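PDB 5EUF: protease from Helicobacter pylori, which probably acts as a zinc-dependent M16-family metallopeptidase, cleaving the cytoplasmic domain of human junctional adhesion molecule A and so weakening the gastric epithelial barrier. Local coordinates for residues His183-Tyr186 / Tyr187-Lys190; Met145-Phe148 / Arg149-Thr153. All coordinates share one frame; numbering follows the deposited sequence.

In the fold
Both contacts are local, each joining one turn of helix to the residues that follow, and they stand 29 Å apart between centres with about 18 Å between nearest atoms. Contact 1 ends helix 176-186, just before strand 192-198 of the six-stranded sheet, whereas contact 2 lies within helix 142-154, against the five-stranded sheet. H53 and E133 bind zinc in this structure, and E56 is probably the catalytic base of the inverted HXXEH motif on helix 51-58. From contact 1, the side chain of Y187 is about 6 Å from that of E56. From contact 2, F148 lies about 10 Å from H53 and 11 Å from E133, side chain to side chain.

Contact 1 of 2, residues His183-Tyr186 / Tyr187-Lys190; sequences HSLY and YQPK
H183 and Y187 lie one turn apart at the C-terminal end of helix 176-186, and their rings pack where Y187 becomes the first residue to leave helical backbone angles. The last turn is closed by Y187 N, which donates to H183 O at 2.7 Å. In Y187 the side chain starts with CB over one face of the imidazole, a CH-pi contact 3.8 Å from CB to the ring centroid of H183. CG sits beside the residue's own backbone N (chi1 -80°), which brings the phenol back over the preceding turn. There CG and CD2 of Y187 meet CD2 of H183, each at 3.4 Å, while CD1 turns toward the Y186 carbonyl carbon. The two ring planes lie at 37°, oblique to each other. CE2 is the last ring atom to come near the histidine, and at the tip OH is hydrogen-bonded to Y93 OH. Tyrosine suits this place because its ring also stacks on Y37 and touches L55 of helix 51-58, while its hydroxyl has a polar partner. Glutamine next door serves the helix end: a buried amide that can both give and accept. Its OE1 takes the N-H of L219, and NE2 of Q188 donates to L185 O at 2.9 Å, with the donor tilted 22° from the carbonyl plane.

Contact 2 of 2, residues Met145-Phe148 / Arg149-Thr153; sequences MLYF and RFFNT
R149 N donates to M145 O at 2.8 Å and 170°, a nearly straight i to i+4 helix bond; F150 N to L146 O and N152 N to F148 O repeat the pattern. Beside the first bond, M145, present as selenomethionine, and R149 run side by side in the same direction, CE of M145 resting 3.7 Å from CD of R149. Both chains are flexible and largely apolar along their length, so they can lie together along their aliphatic parts, with CE of M145 near the plane of the guanidinium, at its edge. Y147 and F151 form an edge-to-face pair, planes 69° apart: CE2 of F151 points at one face of the phenol, 3.8 Å from CZ of Y147. F151 has CG beside its backbone N (chi1 -79°), which swings the ring back toward the earlier turn. On another side of the helix, OD1 of N152 approaches CD2 of F148 at 3.3 Å, its amide nearly perpendicular to the ring, while ND2 is bonded to H161 O. R134 makes a cation-pi contact with F148. L146 and F150 pack on strands 412-418 and 251-258, R149 reaches strand 238-243, and M145 and N152 also touch the second subunit.

Contact 1 of 2, residues His183-Tyr186 / Tyr187-Lys190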
loop_
_atom_site.group_PDB
_atom_site.type_symbol
_atom_site.label_atom_id
_atom_site.label_comp_id
_atom_site.label_asym_id
_atom_site.label_seq_id
_atom_site.Cartn_x
_atom_site.Cartn_y
_atom_site.Cartn_z
ATOM N N HIS B 183 -20.825 -4.890 1.294
ATOM C CA HIS B 183 -22.003 -4.381 1.986
ATOM C C HIS B 183 -22.654 -5.431 2.879
ATOM O O HIS B 183 -22.862 -5.195 4.069
ATOM C CB HIS B 183 -23.031 -3.855 0.987
ATOM C CG HIS B 183 -24.294 -3.375 1.631
ATOM N ND1 HIS B 183 -25.428 -4.154 1.716
ATOM C CD2 HIS B 183 -24.596 -2.202 2.236
ATOM C CE1 HIS B 183 -26.377 -3.478 2.339
ATOM N NE2 HIS B 183 -25.898 -2.290 2.664
ATOM N N SER B 184 -22.970 -6.587 2.304
ATOM C CA SER B 184 -23.645 -7.652 3.043
ATOM C C SER B 184 -22.798 -8.160 4.208
ATOM O O SER B 184 -23.323 -8.731 5.166
ATOM C CB SER B 184 -23.996 -8.814 2.111
ATOM O OG SER B 184 -22.827 -9.483 1.673
ATOM N N LEU B 185 -21.489 -7.950 4.124
ATOM C CA LEU B 185 -20.584 -8.378 5.181
ATOM C C LEU B 185 -20.496 -7.349 6.302
ATOM O O LEU B 185 -20.515 -7.701 7.480
ATOM C CB LEU B 185 -19.189 -8.649 4.617
ATOM C CG LEU B 185 -18.088 -8.932 5.641
ATOM C CD1 LEU B 185 -18.430 -10.151 6.478
ATOM C CD2 LEU B 185 -16.747 -9.113 4.949
ATOM N N TYR B 186 -20.408 -6.077 5.932
ATOM C CA TYR B 186 -20.136 -5.027 6.905
ATOM C C TYR B 186 -21.372 -4.233 7.338
ATOM O O TYR B 186 -21.302 -3.446 8.282
ATOM C CB TYR B 186 -19.077 -4.076 6.350
ATOM C CG TYR B 186 -17.689 -4.677 6.297
ATOM C CD1 TYR B 186 -16.953 -4.876 7.460
ATOM C CD2 TYR B 186 -17.110 -5.040 5.086
ATOM C CE1 TYR B 186 -15.682 -5.425 7.419
ATOM C CE2 TYR B 186 -15.840 -5.589 5.036
ATOM C CZ TYR B 186 -15.131 -5.780 6.205
ATOM O OH TYR B 186 -13.867 -6.327 6.161
ATOM N N TYR B 187 -22.499 -4.441 6.663
ATOM C CA TYR B 187 -23.746 -3.779 7.050
ATOM C C TYR B 187 -24.723 -4.757 7.694
ATOM O O TYR B 187 -25.934 -4.667 7.494
ATOM C CB TYR B 187 -24.407 -3.105 5.847
ATOM C CG TYR B 187 -23.807 -1.768 5.475
ATOM C CD1 TYR B 187 -22.439 -1.627 5.281
ATOM C CD2 TYR B 187 -24.613 -0.651 5.296
ATOM C CE1 TYR B 187 -21.887 -0.409 4.936
ATOM C CE2 TYR B 187 -24.070 0.575 4.948
ATOM C CZ TYR B 187 -22.707 0.688 4.768
ATOM O OH TYR B 187 -22.157 1.901 4.421
ATOM N N GLN B 188 -24.189 -5.700 8.459
ATOM C CA GLN B 188 -25.020 -6.592 9.249
ATOM C C GLN B 188 -25.479 -5.863 10.504
ATOM O O GLN B 188 -24.785 -4.971 10.992
ATOM C CB GLN B 188 -24.259 -7.863 9.621
ATOM C CG GLN B 188 -23.601 -8.566 8.451
ATOM C CD GLN B 188 -22.962 -9.880 8.854
ATOM O OE1 GLN B 188 -23.547 -10.663 9.602
ATOM N NE2 GLN B 188 -21.751 -10.124 8.369
ATOM N N PRO B 189 -26.659 -6.229 11.021
ATOM C CA PRO B 189 -27.167 -5.687 12.286
ATOM C C PRO B 189 -26.166 -5.837 13.433
ATOM O O PRO B 189 -26.047 -4.940 14.267
ATOM C CB PRO B 189 -28.421 -6.528 12.544
ATOM C CG PRO B 189 -28.885 -6.919 11.184
ATOM C CD PRO B 189 -27.645 -7.100 10.355
ATOM N N LYS B 190 -25.448 -6.958 13.459
ATOM C CA LYS B 190 -24.435 -7.209 14.481
ATOM C C LYS B 190 -23.280 -6.210 14.392
ATOM O O LYS B 190 -22.493 -6.068 15.330
ATOM C CB LYS B 190 -23.901 -8.638 14.357
#

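Contact 2 of 2, residues Met145-Phe148 / Arg149-Thr153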
loop_
_atom_site.group_PDB
_atom_site.type_symbol
_atom_site.label_atom_id
_atom_site.label_comp_id
_atom_site.label_asym_id
_atom_site.label_seq_id
_atom_site.Cartn_x
_atom_site.Cartn_y
_atom_site.Cartn_z
HETATM N N MSE B 145 -5.363 16.596 -2.593
HETATM C CA MSE B 145 -4.189 15.841 -3.022
HETATM C C MSE B 145 -3.171 15.737 -1.896
HETATM O O MSE B 145 -2.574 14.682 -1.683
HETATM C CB MSE B 145 -3.543 16.492 -4.245
HETATM C CG MSE B 145 -2.401 15.692 -4.850
HETATM SE SE MSE B 145 -3.003 14.021 -5.652
HETATM C CE MSE B 145 -1.330 13.456 -6.485
ATOM N N LEU B 146 -2.977 16.844 -1.184
ATOM C CA LEU B 146 -2.054 16.892 -0.055
ATOM C C LEU B 146 -2.481 15.921 1.039
ATOM O O LEU B 146 -1.652 15.231 1.632
ATOM C CB LEU B 146 -1.975 18.313 0.507
ATOM C CG LEU B 146 -1.072 18.527 1.720
ATOM C CD1 LEU B 146 0.373 18.238 1.360
ATOM C CD2 LEU B 146 -1.220 19.942 2.257
ATOM N N TYR B 147 -3.784 15.877 1.291
ATOM C CA TYR B 147 -4.373 14.989 2.290
ATOM C C TYR B 147 -4.132 13.524 1.926
ATOM O O TYR B 147 -3.742 12.713 2.769
ATOM C CB TYR B 147 -5.873 15.278 2.408
ATOM C CG TYR B 147 -6.565 14.697 3.621
ATOM C CD1 TYR B 147 -6.348 15.223 4.889
ATOM C CD2 TYR B 147 -7.471 13.650 3.491
ATOM C CE1 TYR B 147 -6.993 14.701 5.998
ATOM C CE2 TYR B 147 -8.122 13.124 4.593
ATOM C CZ TYR B 147 -7.879 13.653 5.843
ATOM O OH TYR B 147 -8.526 13.133 6.939
ATOM N N PHE B 148 -4.351 13.199 0.656
ATOM C CA PHE B 148 -4.203 11.832 0.170
ATOM C C PHE B 148 -2.740 11.399 0.141
ATOM O O PHE B 148 -2.385 10.348 0.678
ATOM C CB PHE B 148 -4.818 11.699 -1.221
ATOM C CG PHE B 148 -5.032 10.280 -1.662
ATOM C CD1 PHE B 148 -6.161 9.582 -1.265
ATOM C CD2 PHE B 148 -4.115 9.649 -2.485
ATOM C CE1 PHE B 148 -6.367 8.277 -1.674
ATOM C CE2 PHE B 148 -4.315 8.346 -2.899
ATOM C CZ PHE B 148 -5.443 7.659 -2.495
ATOM N N ARG B 149 -1.895 12.215 -0.482
ATOM C CA ARG B 149 -0.476 11.899 -0.612
ATOM C C ARG B 149 0.225 11.820 0.745
ATOM O O ARG B 149 1.252 11.152 0.877
ATOM C CB ARG B 149 0.228 12.930 -1.501
ATOM C CG ARG B 149 -0.203 12.908 -2.964
ATOM C CD ARG B 149 0.242 11.638 -3.684
ATOM N NE ARG B 149 1.696 11.528 -3.784
ATOM C CZ ARG B 149 2.443 10.738 -3.016
ATOM N NH1 ARG B 149 1.876 9.980 -2.089
ATOM N NH2 ARG B 149 3.759 10.703 -3.178
ATOM N N PHE B 150 -0.322 12.497 1.750
ATOM C CA PHE B 150 0.259 12.429 3.086
ATOM C C PHE B 150 0.110 11.031 3.666
ATOM O O PHE B 150 1.086 10.430 4.118
ATOM C CB PHE B 150 -0.381 13.450 4.033
ATOM C CG PHE B 150 0.083 13.318 5.461
ATOM C CD1 PHE B 150 1.255 13.924 5.884
ATOM C CD2 PHE B 150 -0.649 12.575 6.379
ATOM C CE1 PHE B 150 1.687 13.795 7.197
ATOM C CE2 PHE B 150 -0.222 12.441 7.689
ATOM C CZ PHE B 150 0.946 13.051 8.098
ATOM N N PHE B 151 -1.115 10.517 3.656
ATOM C CA PHE B 151 -1.385 9.213 4.244
ATOM C C PHE B 151 -0.689 8.094 3.471
ATOM O O PHE B 151 -0.359 7.055 4.041
ATOM C CB PHE B 151 -2.892 8.965 4.324
ATOM C CG PHE B 151 -3.555 9.670 5.474
ATOM C CD1 PHE B 151 -3.534 9.120 6.745
ATOM C CD2 PHE B 151 -4.192 10.887 5.288
ATOM C CE1 PHE B 151 -4.140 9.768 7.810
ATOM C CE2 PHE B 151 -4.800 11.542 6.350
ATOM C CZ PHE B 151 -4.774 10.982 7.611
ATOM N N ASN B 152 -0.456 8.313 2.180
ATOM C CA ASN B 152 0.356 7.391 1.390
ATOM C C ASN B 152 1.772 7.291 1.945
ATOM O O ASN B 152 2.396 6.228 1.907
ATOM C CB ASN B 152 0.418 7.827 -0.077
ATOM C CG ASN B 152 -0.921 7.733 -0.775
ATOM O OD1 ASN B 152 -1.155 8.407 -1.780
ATOM N ND2 ASN B 152 -1.807 6.895 -0.250
ATOM N N THR B 153 2.271 8.411 2.460
ATOM C CA THR B 153 3.640 8.494 2.951
ATOM C C THR B 153 3.747 8.046 4.406
ATOM O O THR B 153 4.622 7.251 4.756
ATOM C CB THR B 153 4.191 9.930 2.826
ATOM O OG1 THR B 153 3.920 10.435 1.514
ATOM C CG2 THR B 153 5.690 9.958 3.079
#